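Local coordinates for uncharacterized protein Ta1441 (Thermoplasma acidophilum, PDB 3GAA) that is of unknown function but belongs to the PAC2 family of proteasome assembly chaperone-like proteins and may act in proteasome assembly, at residues Q55-I60 with M111-Q116. Numbering follows the deposited sequence.
Sequences QVAHLI and MNWIDQ
A classic beta bulge in strand 54-60 of the PAC2-family sheet meets an indole from helix 103-117. Val56 and Ala57 form the bulge, both lying opposite Ile81 of strand 79-83. Two consecutive side chains therefore point to the same side of the strand, where regular alternation would send one of them away. Trp113 is the helix residue that receives both. The touching atoms are CZ2 and CH2 of its six-membered ring. Val56 CG1 lies 4.0 Å from Trp113 CZ2 and equally near Trp113 CH2. Ala57 CB is also 4.0 Å from Trp113 CZ2, so that one ring carbon is shared by two aliphatic groups. Both methyls come to the ring at a slant. With CG anti to the backbone N (chi1 -176°), the indole is directed out from the helix toward the strand. Within the helix, Ile114 CG1 meets the edge of the same ring, in its plane.

The contact is small, burying 90 Å² in total, and purely apolar. No hydrogen bond joins the two segments. At 2.7 Å resolution the separations indicate ordinary van der Waals packing.

Strand 54-60 is the outermost strand on its side of the sheet within the chain, but a second subunit extends the sheet by pairing with it in antiparallel fashion. Val7 of that subunit packs on both Ala57 and Trp113, so the contact lies at an interface. Within the chain that carries the contact, Tyr24 touches Val56. Met111 of helix 103-117 packs against helix 166-178, and both Met111 and Ile114 rest on Ile122 of strand 121-130.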
ATOM      1  N   GLN A  55      21.078  23.651  17.469  1.00 36.74           N
ATOM      2  CA  GLN A  55      20.752  22.555  16.563  1.00 36.73           C
ATOM      3  C   GLN A  55      19.240  22.279  16.512  1.00 36.24           C
ATOM      4  O   GLN A  55      18.579  22.354  17.498  1.00 37.17           O
ATOM      5  CB  GLN A  55      21.539  21.306  16.923  1.00 37.05           C
ATOM      6  CG  GLN A  55      21.864  20.536  15.656  1.00 38.91           C
ATOM      7  CD  GLN A  55      22.366  19.140  15.874  1.00 41.32           C
ATOM      8  OE1 GLN A  55      23.156  18.866  16.780  1.00 43.48           O
ATOM      9  NE2 GLN A  55      21.947  18.245  14.993  1.00 44.08           N
ATOM     10  N   VAL A  56      18.717  21.943  15.360  1.00 35.59           N
ATOM     11  CA  VAL A  56      17.309  21.868  15.152  1.00 35.04           C
ATOM     12  C   VAL A  56      16.881  20.614  14.374  1.00 35.62           C
ATOM     13  O   VAL A  56      15.757  20.182  14.453  1.00 35.55           O
ATOM     14  CB  VAL A  56      16.953  23.125  14.371  1.00 35.28           C
ATOM     15  CG1 VAL A  56      16.252  22.819  13.057  1.00 33.67           C
ATOM     16  CG2 VAL A  56      16.202  24.067  15.225  1.00 33.58           C
ATOM     17  N   ALA A  57      17.773  20.031  13.599  1.00 36.39           N
ATOM     18  CA  ALA A  57      17.419  18.908  12.727  1.00 36.66           C
ATOM     19  C   ALA A  57      18.684  18.203  12.230  1.00 37.09           C
ATOM     20  O   ALA A  57      19.762  18.785  12.192  1.00 36.97           O
ATOM     21  CB  ALA A  57      16.589  19.408  11.552  1.00 36.20           C
ATOM     22  N   HIS A  58      18.560  16.926  11.902  1.00 38.18           N
ATOM     23  CA  HIS A  58      19.613  16.212  11.155  1.00 38.75           C
ATOM     24  C   HIS A  58      18.960  15.763   9.873  1.00 39.19           C
ATOM     25  O   HIS A  58      17.765  15.537   9.874  1.00 37.20           O
ATOM     26  CB  HIS A  58      20.080  14.951  11.866  1.00 38.57           C
ATOM     27  CG  HIS A  58      20.793  15.187  13.148  1.00 38.98           C
ATOM     28  ND1 HIS A  58      22.167  15.262  13.228  1.00 39.03           N
ATOM     29  CD2 HIS A  58      20.334  15.310  14.414  1.00 40.89           C
ATOM     30  CE1 HIS A  58      22.525  15.459  14.483  1.00 37.95           C
ATOM     31  NE2 HIS A  58      21.433  15.482  15.227  1.00 40.27           N
ATOM     32  N   LEU A  59      19.757  15.621   8.813  1.00 40.87           N
ATOM     33  CA  LEU A  59      19.321  15.018   7.563  1.00 42.41           C
ATOM     34  C   LEU A  59      19.923  13.612   7.523  1.00 43.71           C
ATOM     35  O   LEU A  59      21.133  13.413   7.440  1.00 43.73           O
ATOM     36  CB  LEU A  59      19.718  15.874   6.368  1.00 42.55           C
ATOM     37  CG  LEU A  59      19.063  15.556   5.022  1.00 44.11           C
ATOM     38  CD1 LEU A  59      19.043  16.774   4.116  1.00 46.87           C
ATOM     39  CD2 LEU A  59      19.785  14.455   4.277  1.00 46.38           C
ATOM     40  N   ILE A  60      19.029  12.648   7.634  1.00 45.92           N
ATOM     41  CA  ILE A  60      19.307  11.207   7.686  1.00 47.39           C
ATOM     42  C   ILE A  60      19.180  10.670   6.276  1.00 47.71           C
ATOM     43  O   ILE A  60      18.211  11.022   5.569  1.00 46.78           O
ATOM     44  CB  ILE A  60      18.151  10.513   8.481  1.00 48.05           C
ATOM     45  CG1 ILE A  60      18.390  10.527   9.951  1.00 49.89           C
ATOM     46  CG2 ILE A  60      17.871   9.052   8.102  1.00 47.29           C
ATOM     47  CD1 ILE A  60      17.189   9.768  10.565  1.00 51.58           C
ATOM     48  N   MET A 111      15.172  20.072   0.393  1.00 38.03           N
ATOM     49  CA  MET A 111      14.233  21.072  -0.059  1.00 38.23           C
ATOM     50  C   MET A 111      12.809  20.792   0.334  1.00 39.28           C
ATOM     51  O   MET A 111      12.038  21.732   0.401  1.00 39.30           O
ATOM     52  CB  MET A 111      14.384  21.371  -1.541  1.00 38.12           C
ATOM     53  CG  MET A 111      15.654  22.242  -1.816  1.00 37.14           C
ATOM     54  SD  MET A 111      15.582  23.809  -0.897  1.00 34.37           S
ATOM     55  CE  MET A 111      13.979  24.436  -1.572  1.00 31.86           C
ATOM     56  N   ASN A 112      12.462  19.536   0.635  1.00 40.52           N
ATOM     57  CA  ASN A 112      11.145  19.222   1.212  1.00 42.07           C
ATOM     58  C   ASN A 112      11.005  19.781   2.615  1.00 41.90           C
ATOM     59  O   ASN A 112       9.999  20.350   2.965  1.00 42.55           O
ATOM     60  CB  ASN A 112      10.872  17.707   1.268  1.00 42.72           C
ATOM     61  CG  ASN A 112      10.330  17.150  -0.041  1.00 46.22           C
ATOM     62  OD1 ASN A 112      10.768  16.100  -0.516  1.00 50.22           O
ATOM     63  ND2 ASN A 112       9.364  17.848  -0.632  1.00 53.04           N
ATOM     64  N   TRP A 113      12.018  19.625   3.430  1.00 42.03           N
ATOM     65  CA  TRP A 113      11.922  20.109   4.792  1.00 42.60           C
ATOM     66  C   TRP A 113      11.923  21.622   4.806  1.00 42.36           C
ATOM     67  O   TRP A 113      11.211  22.222   5.559  1.00 41.82           O
ATOM     68  CB  TRP A 113      13.117  19.585   5.566  1.00 43.43           C
ATOM     69  CG  TRP A 113      13.146  19.904   6.979  1.00 44.67           C
ATOM     70  CD1 TRP A 113      12.716  19.129   7.951  1.00 45.16           C
ATOM     71  CD2 TRP A 113      13.714  21.079   7.597  1.00 47.68           C
ATOM     72  NE1 TRP A 113      12.945  19.730   9.169  1.00 48.28           N
ATOM     73  CE2 TRP A 113      13.537  20.943   8.975  1.00 46.36           C
ATOM     74  CE3 TRP A 113      14.344  22.231   7.109  1.00 49.66           C
ATOM     75  CZ2 TRP A 113      13.955  21.901   9.894  1.00 45.27           C
ATOM     76  CZ3 TRP A 113      14.769  23.199   8.036  1.00 50.13           C
ATOM     77  CH2 TRP A 113      14.560  23.015   9.416  1.00 46.92           C
ATOM     78  N   ILE A 114      12.761  22.215   3.968  1.00 42.41           N
ATOM     79  CA  ILE A 114      12.905  23.635   3.934  1.00 42.52           C
ATOM     80  C   ILE A 114      11.648  24.244   3.378  1.00 43.51           C
ATOM     81  O   ILE A 114      11.224  25.256   3.852  1.00 44.27           O
ATOM     82  CB  ILE A 114      14.139  24.048   3.109  1.00 42.19           C
ATOM     83  CG1 ILE A 114      15.388  23.763   3.908  1.00 42.30           C
ATOM     84  CG2 ILE A 114      14.172  25.516   2.848  1.00 40.17           C
ATOM     85  CD1 ILE A 114      16.632  23.999   3.119  1.00 42.27           C
ATOM     86  N   ASP A 115      11.046  23.649   2.368  1.00 44.99           N
ATOM     87  CA  ASP A 115       9.802  24.191   1.797  1.00 46.19           C
ATOM     88  C   ASP A 115       8.743  24.192   2.908  1.00 47.16           C
ATOM     89  O   ASP A 115       7.998  25.144   3.057  1.00 47.00           O
ATOM     90  CB  ASP A 115       9.334  23.359   0.569  1.00 46.61           C
ATOM     91  CG  ASP A 115       8.457  24.159  -0.426  1.00 47.48           C
ATOM     92  OD1 ASP A 115       7.943  25.226   0.020  1.00 46.67           O
ATOM     93  OD2 ASP A 115       8.280  23.703  -1.635  1.00 45.18           O
ATOM     94  N   GLN A 116       8.713  23.136   3.720  1.00 48.60           N
ATOM     95  CA  GLN A 116       7.659  22.985   4.752  1.00 49.44           C
ATOM     96  C   GLN A 116       7.872  23.833   5.986  1.00 48.09           C
ATOM     97  O   GLN A 116       6.918  24.176   6.626  1.00 49.48           O
ATOM     98  CB  GLN A 116       7.488  21.511   5.169  1.00 50.63           C
ATOM     99  CG  GLN A 116       6.096  20.923   4.843  1.00 54.72           C
ATOM    100  CD  GLN A 116       5.843  20.714   3.338  1.00 60.00           C
ATOM    101  OE1 GLN A 116       5.194  19.747   2.919  1.00 63.31           O
ATOM    102  NE2 GLN A 116       6.354  21.627   2.525  1.00 64.47           N
TER